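Local coordinates for putative lipoprotein (Bacteroides fragilis, PDB 3NQI), which is of unknown function but is probably a lipoprotein that may bind lipid, with cadmium ions bound in the crystal, at residues P37-P42 with K70-A75; A47-I52 with F191-I196; V96-P101 with N226-T231; L168-K173 with I217-N222. All coordinates share one frame; numbering follows the deposited sequence.

Interaction 1 (P37-P42 with K70-A75)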
loop_
_atom_site.group_PDB
_atom_site.type_symbol
_atom_site.label_atom_id
_atom_site.label_comp_id
_atom_site.label_asym_id
_atom_site.label_seq_id
_atom_site.Cartn_x
_atom_site.Cartn_y
_atom_site.Cartn_z
ATOM N N PRO A 37 13.439 4.603 18.048
ATOM C CA PRO A 37 12.493 5.033 19.075
ATOM C C PRO A 37 13.123 5.089 20.452
ATOM O O PRO A 37 13.923 4.222 20.808
ATOM C CB PRO A 37 11.414 3.938 19.062
ATOM C CG PRO A 37 11.605 3.188 17.834
ATOM C CD PRO A 37 13.069 3.283 17.507
ATOM N N THR A 38 12.791 6.142 21.184
ATOM C CA THR A 38 13.192 6.301 22.562
ATOM C C THR A 38 11.988 6.253 23.512
ATOM O O THR A 38 12.136 6.508 24.703
ATOM C CB THR A 38 13.866 7.658 22.765
ATOM O OG1 THR A 38 12.922 8.687 22.471
ATOM C CG2 THR A 38 15.095 7.797 21.867
ATOM N N ASN A 39 10.798 5.956 23.005
ATOM C CA ASN A 39 9.646 5.706 23.880
ATOM C C ASN A 39 10.002 4.707 24.982
ATOM O O ASN A 39 10.777 3.767 24.754
ATOM C CB ASN A 39 8.453 5.211 23.059
ATOM C CG ASN A 39 7.978 6.257 22.068
ATOM O OD1 ASN A 39 8.635 6.506 21.040
ATOM N ND2 ASN A 39 6.871 6.912 22.384
ATOM N N THR A 40 9.477 4.940 26.184
ATOM C CA THR A 40 9.759 4.091 27.335
ATOM C C THR A 40 8.973 2.786 27.280
ATOM O O THR A 40 9.397 1.790 27.862
ATOM C CB THR A 40 9.477 4.837 28.641
ATOM O OG1 THR A 40 8.160 5.374 28.580
ATOM C CG2 THR A 40 10.468 5.986 28.830
ATOM N N ILE A 41 7.833 2.769 26.598
ATOM C CA ILE A 41 7.116 1.504 26.343
ATOM C C ILE A 41 7.634 0.930 25.012
ATOM O O ILE A 41 7.607 1.628 24.001
ATOM C CB ILE A 41 5.578 1.712 26.210
ATOM C CG1 ILE A 41 5.007 2.473 27.420
ATOM C CG2 ILE A 41 4.854 0.358 26.050
ATOM C CD1 ILE A 41 5.250 1.830 28.733
ATOM N N PRO A 42 8.113 -0.335 25.008
ATOM C CA PRO A 42 8.677 -0.927 23.790
ATOM C C PRO A 42 7.717 -0.989 22.613
ATOM O O PRO A 42 6.565 -1.299 22.775
ATOM C CB PRO A 42 9.028 -2.362 24.198
ATOM C CG PRO A 42 9.080 -2.362 25.691
ATOM C CD PRO A 42 8.214 -1.237 26.171
ATOM N N LYS A 70 17.333 9.661 16.681
ATOM C CA LYS A 70 16.489 9.194 17.782
ATOM C C LYS A 70 15.128 9.883 17.689
ATOM O O LYS A 70 15.069 11.108 17.535
ATOM C CB LYS A 70 17.110 9.537 19.136
ATOM C CG LYS A 70 18.517 9.024 19.318
ATOM C CD LYS A 70 18.598 7.810 20.216
ATOM C CE LYS A 70 20.000 7.719 20.800
ATOM N NZ LYS A 70 20.205 6.463 21.558
ATOM N N ILE A 71 14.044 9.118 17.775
ATOM C CA ILE A 71 12.705 9.700 17.681
ATOM C C ILE A 71 11.792 9.301 18.845
ATOM O O ILE A 71 12.002 8.311 19.512
ATOM C CB ILE A 71 11.975 9.327 16.347
ATOM C CG1 ILE A 71 11.852 7.815 16.182
ATOM C CG2 ILE A 71 12.711 9.906 15.136
ATOM C CD1 ILE A 71 10.741 7.370 15.223
ATOM N N THR A 72 10.763 10.101 19.049
ATOM C CA THR A 72 9.666 9.758 19.936
ATOM C C THR A 72 8.424 9.557 19.070
ATOM O O THR A 72 8.001 10.462 18.377
ATOM C CB THR A 72 9.471 10.895 20.984
ATOM O OG1 THR A 72 10.641 10.951 21.805
ATOM C CG2 THR A 72 8.224 10.657 21.867
ATOM N N LEU A 73 7.852 8.352 19.105
ATOM C CA LEU A 73 6.606 8.087 18.433
ATOM C C LEU A 73 5.511 8.829 19.168
ATOM O O LEU A 73 5.457 8.819 20.412
ATOM C CB LEU A 73 6.314 6.578 18.394
ATOM C CG LEU A 73 7.326 5.819 17.519
ATOM C CD1 LEU A 73 7.406 4.341 17.865
ATOM C CD2 LEU A 73 6.968 5.998 16.008
ATOM N N LEU A 74 4.654 9.489 18.394
ATOM C CA LEU A 74 3.518 10.240 18.919
ATOM C C LEU A 74 2.159 9.488 18.795
ATOM O O LEU A 74 1.119 9.983 19.241
ATOM C CB LEU A 74 3.482 11.598 18.220
ATOM C CG LEU A 74 4.658 12.538 18.547
ATOM C CD1 LEU A 74 4.591 13.824 17.697
ATOM C CD2 LEU A 74 4.721 12.913 20.032
ATOM N N ALA A 75 2.158 8.305 18.184
ATOM C CA ALA A 75 0.948 7.501 18.078
ATOM C C ALA A 75 1.426 6.094 17.975
ATOM O O ALA A 75 2.588 5.872 17.664
ATOM C CB ALA A 75 0.157 7.861 16.837
#
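The contact sits where the parallel pair of strands 34-37 and 68-73 ends and the chain of 37-42 turns off into a loop. P37 is the last strand residue on its side and bridges to I71. T38 N donates to I71 O at 2.9 Å. The same oxygen takes a CA-H...O contact from P37 CA, so two neighbouring groups share it. Past T38 a side chain takes over the pairing. The amide of N39 reaches across to the backbone of L73 and uses both its ends. L73 N donates to N39 OD1 at 2.8 Å, and N39 ND2 donates to L73 O at 3.1 Å. Both bonds lie in the carbonyl planes and meet lone pairs, and L73 O is only 8° out of the N39 amide plane. N39 has CG beside its backbone N (chi1 -63°), which turns the amide toward the strand. OD1 also rests 3.5 Å from L73 CB. T38 crosses K70 at about a right angle, with its CG2 3.8 Å from K70 CB. The hydroxyls of T38 and T72 each bond to the carboxylate of D57, one oxygen apiece. P37 CB packs on L73 CD1 at 4.2 Å, beside F27 of strand 24-28. The paired bonds fix the rotation of the N39 amide and satisfy both the N-H and the C=O of L73. The asparagine thus prolongs the backbone pairing by one step after the main chain of 37-42 has left the strand.

Interaction 2 (A47-I52 with F191-I196)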
loop_
_atom_site.group_PDB
_atom_site.type_symbol
_atom_site.label_atom_id
_atom_site.label_comp_id
_atom_site.label_asym_id
_atom_site.label_seq_id
_atom_site.Cartn_x
_atom_site.Cartn_y
_atom_site.Cartn_z
ATOM N N ALA A 47 5.427 -5.989 11.557
ATOM C CA ALA A 47 5.069 -5.643 10.185
ATOM C C ALA A 47 6.377 -5.511 9.460
ATOM O O ALA A 47 7.422 -5.381 10.089
ATOM C CB ALA A 47 4.276 -4.324 10.151
ATOM N N ARG A 48 6.319 -5.543 8.145
ATOM C CA ARG A 48 7.491 -5.327 7.317
ATOM C C ARG A 48 7.566 -3.852 7.016
ATOM O O ARG A 48 8.663 -3.269 6.979
ATOM C CB ARG A 48 7.395 -6.177 6.047
ATOM C CG ARG A 48 8.759 -6.531 5.441
ATOM C CD ARG A 48 8.691 -7.174 4.059
ATOM N NE ARG A 48 8.022 -6.285 3.132
ATOM C CZ ARG A 48 8.544 -5.200 2.543
ATOM N NH1 ARG A 48 9.811 -4.811 2.711
ATOM N NH2 ARG A 48 7.760 -4.486 1.758
HETATM N N MSE A 49 6.395 -3.211 6.839
HETATM C CA MSE A 49 6.311 -1.776 6.559
HETATM C C MSE A 49 5.273 -1.076 7.444
HETATM O O MSE A 49 4.321 -1.677 7.818
HETATM C CB MSE A 49 5.905 -1.562 5.095
HETATM C CG MSE A 49 6.879 -2.070 4.045
HETATM SE SE MSE A 49 8.373 -0.802 3.804
HETATM C CE MSE A 49 7.708 1.144 3.610
ATOM N N ALA A 50 5.421 0.230 7.735
ATOM C CA ALA A 50 4.532 0.909 8.683
ATOM C C ALA A 50 4.306 2.362 8.328
ATOM O O ALA A 50 5.025 2.880 7.521
ATOM C CB ALA A 50 5.128 0.852 10.182
ATOM N N TYR A 51 3.238 2.936 8.847
ATOM C CA TYR A 51 3.033 4.385 8.885
ATOM C C TYR A 51 3.265 4.872 10.335
ATOM O O TYR A 51 2.638 4.378 11.284
ATOM C CB TYR A 51 1.618 4.716 8.416
ATOM C CG TYR A 51 1.320 6.186 8.378
ATOM C CD1 TYR A 51 1.744 6.964 7.320
ATOM C CD2 TYR A 51 0.601 6.800 9.416
ATOM C CE1 TYR A 51 1.465 8.342 7.268
ATOM C CE2 TYR A 51 0.307 8.170 9.366
ATOM C CZ TYR A 51 0.736 8.918 8.285
ATOM O OH TYR A 51 0.483 10.266 8.235
ATOM N N ILE A 52 4.155 5.829 10.527
ATOM C CA ILE A 52 4.403 6.368 11.861
ATOM C C ILE A 52 4.183 7.860 11.880
ATOM O O ILE A 52 4.229 8.500 10.845
ATOM C CB ILE A 52 5.823 6.045 12.402
ATOM C CG1 ILE A 52 6.939 6.685 11.580
ATOM C CG2 ILE A 52 6.022 4.488 12.521
ATOM C CD1 ILE A 52 8.341 6.381 12.189
ATOM N N PHE A 191 -2.490 3.986 3.696
ATOM C CA PHE A 191 -1.411 3.536 2.816
ATOM C C PHE A 191 -1.342 2.012 2.838
ATOM O O PHE A 191 -1.574 1.421 3.895
ATOM C CB PHE A 191 -0.116 4.040 3.241
ATOM C CG PHE A 191 0.055 5.493 3.009
ATOM C CD1 PHE A 191 0.269 5.974 1.746
ATOM C CD2 PHE A 191 0.048 6.356 4.060
ATOM C CE1 PHE A 191 0.463 7.350 1.542
ATOM C CE2 PHE A 191 0.211 7.706 3.860
ATOM C CZ PHE A 191 0.445 8.187 2.597
ATOM N N LYS A 192 -1.057 1.408 1.681
ATOM C CA LYS A 192 -0.834 -0.061 1.580
ATOM C C LYS A 192 0.516 -0.255 0.892
ATOM O O LYS A 192 0.764 0.285 -0.193
ATOM C CB LYS A 192 -1.959 -0.707 0.783
ATOM C CG LYS A 192 -3.333 -0.568 1.461
ATOM C CD LYS A 192 -3.424 -1.614 2.632
ATOM C CE LYS A 192 -4.529 -1.367 3.555
ATOM N NZ LYS A 192 -4.313 -2.295 4.710
ATOM N N ALA A 193 1.401 -0.984 1.558
ATOM C CA ALA A 193 2.745 -1.233 1.065
ATOM C C ALA A 193 2.886 -2.684 0.574
ATOM O O ALA A 193 2.401 -3.641 1.227
ATOM C CB ALA A 193 3.792 -0.912 2.159
ATOM N N TYR A 194 3.544 -2.828 -0.585
ATOM C CA TYR A 194 3.664 -4.088 -1.336
ATOM C C TYR A 194 5.104 -4.440 -1.624
ATOM O O TYR A 194 5.819 -3.723 -2.353
ATOM C CB TYR A 194 2.939 -4.034 -2.695
ATOM C CG TYR A 194 1.473 -3.759 -2.553
ATOM C CD1 TYR A 194 0.994 -2.466 -2.419
ATOM C CD2 TYR A 194 0.586 -4.781 -2.476
ATOM C CE1 TYR A 194 -0.355 -2.214 -2.209
ATOM C CE2 TYR A 194 -0.790 -4.551 -2.305
ATOM C CZ TYR A 194 -1.251 -3.303 -2.173
ATOM O OH TYR A 194 -2.595 -3.100 -1.959
ATOM N N GLU A 195 5.519 -5.583 -1.083
ATOM C CA GLU A 195 6.834 -6.128 -1.435
ATOM C C GLU A 195 6.704 -6.816 -2.790
ATOM O O GLU A 195 5.997 -7.812 -2.927
ATOM C CB GLU A 195 7.310 -7.143 -0.341
ATOM C CG GLU A 195 8.824 -7.232 -0.170
ATOM C CD GLU A 195 9.557 -7.849 -1.368
ATOM O OE1 GLU A 195 8.950 -8.651 -2.116
ATOM O OE2 GLU A 195 10.760 -7.595 -1.524
ATOM N N ILE A 196 7.413 -6.332 -3.789
ATOM C CA ILE A 196 7.217 -6.769 -5.159
ATOM C C ILE A 196 8.438 -7.532 -5.766
ATOM O O ILE A 196 8.444 -7.781 -6.947
ATOM C CB ILE A 196 6.808 -5.641 -6.069
ATOM C CG1 ILE A 196 7.862 -4.525 -6.063
ATOM C CG2 ILE A 196 5.389 -5.103 -5.668
ATOM C CD1 ILE A 196 7.748 -3.639 -7.300
HETATM O O HOH W 1 5.115 -4.669 2.709
#
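R48 NH2 is gripped by two oxygens: water 1, which accepts from it at 2.8 Å, and the hydroxyl of T123 on strand 123-132. Water 1 also donates a weak bond of 3.3 Å to A193 O, so it links the arginine to the backbone of strand 186-195. The guanidinium lies against E195 through its face. E195 CG stands 3.3 Å above the plane, over its centre, and E195 CB is 3.4 Å from R48 NH2. The chain of R48 leaves with CG opposite the backbone N (chi1 -154°) and bends at chi3, which turns the flat group broadside to the methylenes of E195. The carboxylate is turned 87° to the guanidinium, and its nearest oxygen, OE2, is 5.2 Å from R48 NH1. OE2 bonds instead to S197 in the following helix. Further along, selenomethionine M49 lays its CB 3.7 Å from A193 CB, and its CG rests on the same methyl. I80 of strand 78-87 touches both residues. At the other end the rings of Y51 and F191 are slid apart with centroids 5.6 Å from each other. Their planes are 29° apart, and Y51 CE1 comes 3.7 Å from F191 CE2. F191 also meets the ring of F107. The segments run nearly antiparallel, but this is side-chain packing between strands 49-56 and 186-195, each of which pairs with strand 78-87. Apolar touches and one water carry the join. The opposite charges of R48 and E195 would probably attract at a distance, while the arginine meets glutamate carbon.

Interaction 3 (V96-P101 with N226-T231)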
loop_
_atom_site.group_PDB
_atom_site.type_symbol
_atom_site.label_atom_id
_atom_site.label_comp_id
_atom_site.label_asym_id
_atom_site.label_seq_id
_atom_site.Cartn_x
_atom_site.Cartn_y
_atom_site.Cartn_z
ATOM N N VAL A 96 -8.009 -12.854 -7.438
ATOM C CA VAL A 96 -8.985 -12.190 -6.583
ATOM C C VAL A 96 -9.939 -11.399 -7.497
ATOM O O VAL A 96 -9.501 -10.755 -8.458
ATOM C CB VAL A 96 -8.259 -11.237 -5.560
ATOM C CG1 VAL A 96 -9.263 -10.450 -4.721
ATOM C CG2 VAL A 96 -7.328 -12.033 -4.652
ATOM N N THR A 97 -11.228 -11.442 -7.194
ATOM C CA THR A 97 -12.231 -10.707 -7.955
ATOM C C THR A 97 -12.586 -9.422 -7.199
ATOM O O THR A 97 -12.942 -9.462 -6.018
ATOM C CB THR A 97 -13.449 -11.606 -8.205
ATOM O OG1 THR A 97 -13.058 -12.642 -9.105
ATOM C CG2 THR A 97 -14.602 -10.837 -8.817
ATOM N N THR A 98 -12.452 -8.280 -7.863
ATOM C CA THR A 98 -12.840 -7.024 -7.262
ATOM C C THR A 98 -14.354 -6.988 -7.024
ATOM O O THR A 98 -15.130 -7.426 -7.892
ATOM C CB THR A 98 -12.422 -5.903 -8.139
ATOM O OG1 THR A 98 -11.004 -5.832 -8.063
ATOM C CG2 THR A 98 -13.073 -4.586 -7.698
ATOM N N ASN A 99 -14.779 -6.548 -5.839
ATOM C CA ASN A 99 -16.196 -6.331 -5.601
ATOM C C ASN A 99 -16.587 -4.976 -5.089
ATOM O O ASN A 99 -17.750 -4.774 -4.687
ATOM C CB ASN A 99 -16.799 -7.457 -4.735
ATOM C CG ASN A 99 -16.345 -7.410 -3.252
ATOM O OD1 ASN A 99 -15.613 -6.521 -2.822
ATOM N ND2 ASN A 99 -16.805 -8.378 -2.474
ATOM N N ALA A 100 -15.665 -4.036 -5.141
ATOM C CA ALA A 100 -15.926 -2.678 -4.699
ATOM C C ALA A 100 -14.990 -1.752 -5.408
ATOM O O ALA A 100 -13.886 -2.151 -5.749
ATOM C CB ALA A 100 -15.804 -2.519 -3.172
ATOM N N PRO A 101 -15.440 -0.513 -5.666
ATOM C CA PRO A 101 -14.588 0.483 -6.216
ATOM C C PRO A 101 -13.906 1.316 -5.114
ATOM O O PRO A 101 -14.558 1.655 -4.102
ATOM C CB PRO A 101 -15.573 1.370 -6.962
ATOM C CG PRO A 101 -16.818 1.334 -6.108
ATOM C CD PRO A 101 -16.827 -0.002 -5.478
ATOM N N ASN A 226 -20.327 3.714 -3.809
ATOM C CA ASN A 226 -19.581 2.510 -3.644
ATOM C C ASN A 226 -20.094 1.341 -4.439
ATOM O O ASN A 226 -19.871 0.200 -4.069
ATOM C CB ASN A 226 -19.568 2.145 -2.159
ATOM C CG ASN A 226 -18.252 1.497 -1.765
ATOM O OD1 ASN A 226 -17.200 1.990 -2.156
ATOM N ND2 ASN A 226 -18.306 0.394 -1.012
ATOM N N LYS A 227 -20.771 1.613 -5.554
ATOM C CA LYS A 227 -21.322 0.538 -6.372
ATOM C C LYS A 227 -20.372 0.210 -7.530
ATOM O O LYS A 227 -20.100 1.065 -8.393
ATOM C CB LYS A 227 -22.684 0.958 -6.892
ATOM C CG LYS A 227 -23.778 1.053 -5.794
ATOM C CD LYS A 227 -25.114 1.607 -6.334
ATOM C CE LYS A 227 -24.996 3.067 -6.768
ATOM N NZ LYS A 227 -26.311 3.698 -7.024
ATOM N N LEU A 228 -19.849 -1.021 -7.560
ATOM C CA LEU A 228 -18.875 -1.391 -8.596
ATOM C C LEU A 228 -19.495 -1.285 -10.007
ATOM O O LEU A 228 -18.890 -0.704 -10.919
ATOM C CB LEU A 228 -18.374 -2.835 -8.390
ATOM C CG LEU A 228 -17.262 -3.327 -9.301
ATOM C CD1 LEU A 228 -16.005 -2.445 -9.134
ATOM C CD2 LEU A 228 -16.912 -4.784 -9.014
ATOM N N GLU A 229 -20.689 -1.847 -10.165
ATOM C CA GLU A 229 -21.417 -1.870 -11.463
ATOM C C GLU A 229 -22.163 -0.585 -11.808
ATOM O O GLU A 229 -23.012 -0.589 -12.664
ATOM C CB GLU A 229 -22.409 -3.038 -11.529
ATOM C CG GLU A 229 -21.787 -4.426 -11.337
ATOM C CD GLU A 229 -20.610 -4.688 -12.285
ATOM O OE1 GLU A 229 -20.725 -4.419 -13.518
ATOM O OE2 GLU A 229 -19.556 -5.162 -11.790
ATOM N N ASP A 230 -21.836 0.510 -11.155
ATOM C CA ASP A 230 -22.384 1.804 -11.484
ATOM C C ASP A 230 -21.712 2.382 -12.747
ATOM O O ASP A 230 -20.513 2.162 -13.007
ATOM C CB ASP A 230 -22.171 2.737 -10.297
ATOM C CG ASP A 230 -22.961 4.002 -10.401
ATOM O OD1 ASP A 230 -24.154 3.984 -10.091
ATOM O OD2 ASP A 230 -22.366 5.024 -10.771
ATOM N N THR A 231 -22.473 3.167 -13.522
ATOM C CA THR A 231 -21.898 3.802 -14.684
ATOM C C THR A 231 -20.838 4.859 -14.279
ATOM O O THR A 231 -20.100 5.307 -15.146
ATOM C CB THR A 231 -22.964 4.382 -15.672
ATOM O OG1 THR A 231 -23.808 5.284 -14.971
ATOM C CG2 THR A 231 -23.833 3.253 -16.246
HETATM O O HOH W 2 -19.867 -2.437 -5.011
#
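N226 meets P101 through its backbone: N226 O is 3.4 Å from P101 CD, and its carbonyl carbon lies near P101 CG. The side-chain OD1 stands 3.3 Å from P101 O, but both are acceptors. R131 satisfies the pair, its NE bonding N226 OD1 and its NH2 bonding P101 O. K227 begins a type I beta turn that ends at D230, and its carbonyl carbon lies 4.0 Å from P101 CG. The contact thus joins two loops, one between strands 78-87 and 107-109, the other between strands 214-221 and 234-241. Water 2 sits between them. It donates to N226 O at 2.8 Å and to N99 O at 3.2 Å, and it accepts from L228 N at 2.9 Å. L228, second in the turn, supplies the main apolar touch. Its side chain leaves trans to N (chi1 -174°), beside the carbonyl carbon, which carries the two methyls to the 98-100 backbone. CD2 rests 3.4 Å from T98 O and close to N99 CA. CD1 meets T98 CG2 at 3.9 Å, the two side chains crossing at about a right angle, and also packs on the carbonyl carbon of A100. Q220 of strand 214-221 touches both T98 and L228.

Interaction 4 (L168-K173 with I217-N222)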
loop_
_atom_site.group_PDB
_atom_site.type_symbol
_atom_site.label_atom_id
_atom_site.label_comp_id
_atom_site.label_asym_id
_atom_site.label_seq_id
_atom_site.Cartn_x
_atom_site.Cartn_y
_atom_site.Cartn_z
ATOM N N LEU A 168 0.236 -3.984 -13.054
ATOM C CA LEU A 168 -0.365 -4.639 -11.887
ATOM C C LEU A 168 -1.842 -4.224 -11.707
ATOM O O LEU A 168 -2.168 -3.053 -11.795
ATOM C CB LEU A 168 0.416 -4.313 -10.640
ATOM C CG LEU A 168 1.923 -4.631 -10.672
ATOM C CD1 LEU A 168 2.553 -4.137 -9.327
ATOM C CD2 LEU A 168 2.145 -6.114 -10.933
ATOM N N TYR A 169 -2.727 -5.187 -11.488
ATOM C CA TYR A 169 -4.134 -4.877 -11.254
ATOM C C TYR A 169 -4.406 -4.780 -9.752
ATOM O O TYR A 169 -4.006 -5.655 -9.022
ATOM C CB TYR A 169 -5.028 -5.945 -11.875
ATOM C CG TYR A 169 -5.072 -5.806 -13.360
ATOM C CD1 TYR A 169 -4.032 -6.267 -14.156
ATOM C CD2 TYR A 169 -6.161 -5.159 -13.988
ATOM C CE1 TYR A 169 -4.079 -6.097 -15.519
ATOM C CE2 TYR A 169 -6.199 -4.983 -15.346
ATOM C CZ TYR A 169 -5.154 -5.451 -16.102
ATOM O OH TYR A 169 -5.192 -5.312 -17.469
ATOM N N LEU A 170 -5.014 -3.686 -9.292
ATOM C CA LEU A 170 -5.543 -3.644 -7.898
ATOM C C LEU A 170 -6.837 -4.399 -7.820
ATOM O O LEU A 170 -7.820 -4.022 -8.502
ATOM C CB LEU A 170 -5.814 -2.238 -7.449
ATOM C CG LEU A 170 -6.413 -2.060 -6.043
ATOM C CD1 LEU A 170 -5.446 -2.651 -5.014
ATOM C CD2 LEU A 170 -6.587 -0.569 -5.782
ATOM N N ARG A 171 -6.837 -5.503 -7.067
ATOM C CA ARG A 171 -8.043 -6.216 -6.808
ATOM C C ARG A 171 -8.518 -5.935 -5.362
ATOM O O ARG A 171 -7.857 -6.287 -4.376
ATOM C CB ARG A 171 -7.891 -7.723 -7.109
ATOM C CG ARG A 171 -7.378 -8.045 -8.505
ATOM C CD ARG A 171 -8.264 -7.463 -9.638
ATOM N NE ARG A 171 -8.080 -8.189 -10.891
ATOM C CZ ARG A 171 -8.539 -7.812 -12.083
ATOM N NH1 ARG A 171 -9.232 -6.692 -12.241
ATOM N NH2 ARG A 171 -8.312 -8.583 -13.140
ATOM N N TYR A 172 -9.668 -5.273 -5.255
ATOM C CA TYR A 172 -10.202 -4.769 -3.980
ATOM C C TYR A 172 -11.430 -5.544 -3.644
ATOM O O TYR A 172 -12.428 -5.518 -4.384
ATOM C CB TYR A 172 -10.527 -3.295 -4.117
ATOM C CG TYR A 172 -11.225 -2.610 -2.979
ATOM C CD1 TYR A 172 -11.112 -3.062 -1.648
ATOM C CD2 TYR A 172 -11.987 -1.463 -3.217
ATOM C CE1 TYR A 172 -11.777 -2.428 -0.612
ATOM C CE2 TYR A 172 -12.623 -0.765 -2.177
ATOM C CZ TYR A 172 -12.512 -1.243 -0.859
ATOM O OH TYR A 172 -13.131 -0.635 0.191
ATOM N N LYS A 173 -11.332 -6.314 -2.558
ATOM C CA LYS A 173 -12.384 -7.146 -2.098
ATOM C C LYS A 173 -12.805 -6.703 -0.684
ATOM O O LYS A 173 -11.944 -6.512 0.200
ATOM C CB LYS A 173 -11.925 -8.617 -2.055
ATOM C CG LYS A 173 -13.029 -9.571 -1.701
ATOM C CD LYS A 173 -12.579 -11.038 -1.728
ATOM N N ILE A 217 -0.347 0.776 -12.322
ATOM C CA ILE A 217 -1.335 0.232 -11.368
ATOM C C ILE A 217 -2.717 0.525 -11.958
ATOM O O ILE A 217 -3.086 1.662 -12.181
ATOM C CB ILE A 217 -1.224 0.897 -9.993
ATOM C CG1 ILE A 217 0.224 0.813 -9.416
ATOM C CG2 ILE A 217 -2.285 0.326 -9.008
ATOM C CD1 ILE A 217 0.737 -0.527 -9.088
ATOM N N VAL A 218 -3.483 -0.519 -12.187
ATOM C CA VAL A 218 -4.772 -0.416 -12.828
ATOM C C VAL A 218 -5.874 -0.553 -11.733
ATOM O O VAL A 218 -6.007 -1.639 -11.130
ATOM C CB VAL A 218 -4.981 -1.524 -13.895
ATOM C CG1 VAL A 218 -6.337 -1.262 -14.640
ATOM C CG2 VAL A 218 -3.834 -1.558 -14.952
ATOM N N ALA A 219 -6.653 0.501 -11.492
ATOM C CA ALA A 219 -7.726 0.469 -10.457
ATOM C C ALA A 219 -9.135 0.732 -11.027
ATOM O O ALA A 219 -9.280 1.515 -11.976
ATOM C CB ALA A 219 -7.417 1.505 -9.365
ATOM N N GLN A 220 -10.154 0.077 -10.456
ATOM C CA GLN A 220 -11.573 0.450 -10.664
ATOM C C GLN A 220 -11.981 1.424 -9.571
ATOM O O GLN A 220 -11.910 1.116 -8.351
ATOM C CB GLN A 220 -12.500 -0.772 -10.696
ATOM C CG GLN A 220 -12.228 -1.661 -11.846
ATOM C CD GLN A 220 -13.204 -2.809 -11.948
ATOM O OE1 GLN A 220 -14.206 -2.750 -12.693
ATOM N NE2 GLN A 220 -12.902 -3.875 -11.231
ATOM N N GLN A 221 -12.303 2.647 -9.989
ATOM C CA GLN A 221 -12.638 3.663 -9.027
ATOM C C GLN A 221 -13.928 4.358 -9.359
ATOM O O GLN A 221 -14.381 4.350 -10.498
ATOM C CB GLN A 221 -11.484 4.642 -8.836
ATOM C CG GLN A 221 -11.254 5.568 -9.887
ATOM C CD GLN A 221 -10.000 6.411 -9.628
ATOM O OE1 GLN A 221 -8.939 5.873 -9.317
ATOM N NE2 GLN A 221 -10.122 7.721 -9.774
ATOM N N ASN A 222 -14.549 4.917 -8.325
ATOM C CA ASN A 222 -15.865 5.570 -8.478
ATOM C C ASN A 222 -15.880 6.710 -7.470
ATOM O O ASN A 222 -15.780 6.478 -6.255
ATOM C CB ASN A 222 -16.958 4.534 -8.242
ATOM C CG ASN A 222 -18.409 5.099 -8.320
ATOM O OD1 ASN A 222 -18.685 6.288 -8.038
ATOM N ND2 ASN A 222 -19.338 4.223 -8.705
HETATM O O HOH W 3 -10.453 -4.548 -10.353
HETATM O O HOH W 4 -9.423 -1.867 -8.433
HETATM O O HOH W 5 -8.466 -3.090 -11.701
#
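V218 N donates to L168 O at 2.9 Å in the parallel pairing of strands 165-174 and 214-221. V218 O then accepts from L170 N, also at 2.9 Å. V218 therefore binds the residues before and after Y169, its bridge partner, as parallel strands do. L168 O also takes a CA-H...O contact from I217.

Water continues the link where the strands splay, their short axes being 31° apart. L170 O is the hub. Water 4 donates to it at 2.7 Å and accepts from Q220 N. Water 3 joins it to R171 NH1 and to Q220 NE2, lying in the plane of the guanidinium at its edge. Water 5 bonds V218 O and reaches L170 O only weakly.

Apolar packing falls on two faces. On one, V218 lies alongside Y169, pointing the same way. Y169 holds CG on the side of its own N (chi1 -74°), and this sets the ring next to V218. V218 CB sits over the face of the Y169 ring, 4.2 Å from its centroid and 26° off the normal, a CH-pi contact. V218 CG1 is 3.8 Å from Y169 CE2. On the other, L168 CD1 meets I217 CD1 at 4.0 Å, and both side chains touch I124 of strand 123-132. L170 CD2 packs on A219 CB nearby.

Direct pairing thus gives way to solvent-mediated pairing within a few residues. The waters satisfy L170 O and Q220 N, which lie too far apart to bond directly, and they tie in the R171 and Q220 side chains.

How the interactions relate
Interactions 1 and 4 both involve parallel strand pairs, but at opposite sides of the chain's centre, about 36 Å apart between centres. Interaction 4 is buried, while interaction 1 is a partly buried strand end completed by an asparagine. Interaction 2 lies nearest the middle and depends on side-chain packing. It touches interaction 1 through I52 with L73 and I71, on the neighbouring strands 49-56 and 68-73, and interaction 4 through Y194 with L170. Interaction 3, a partly buried loop contact, is bound to interaction 4: N99 and T98 probably bond to Y172 of strand 165-174. Water bridges the segments in interactions 2, 3 and 4.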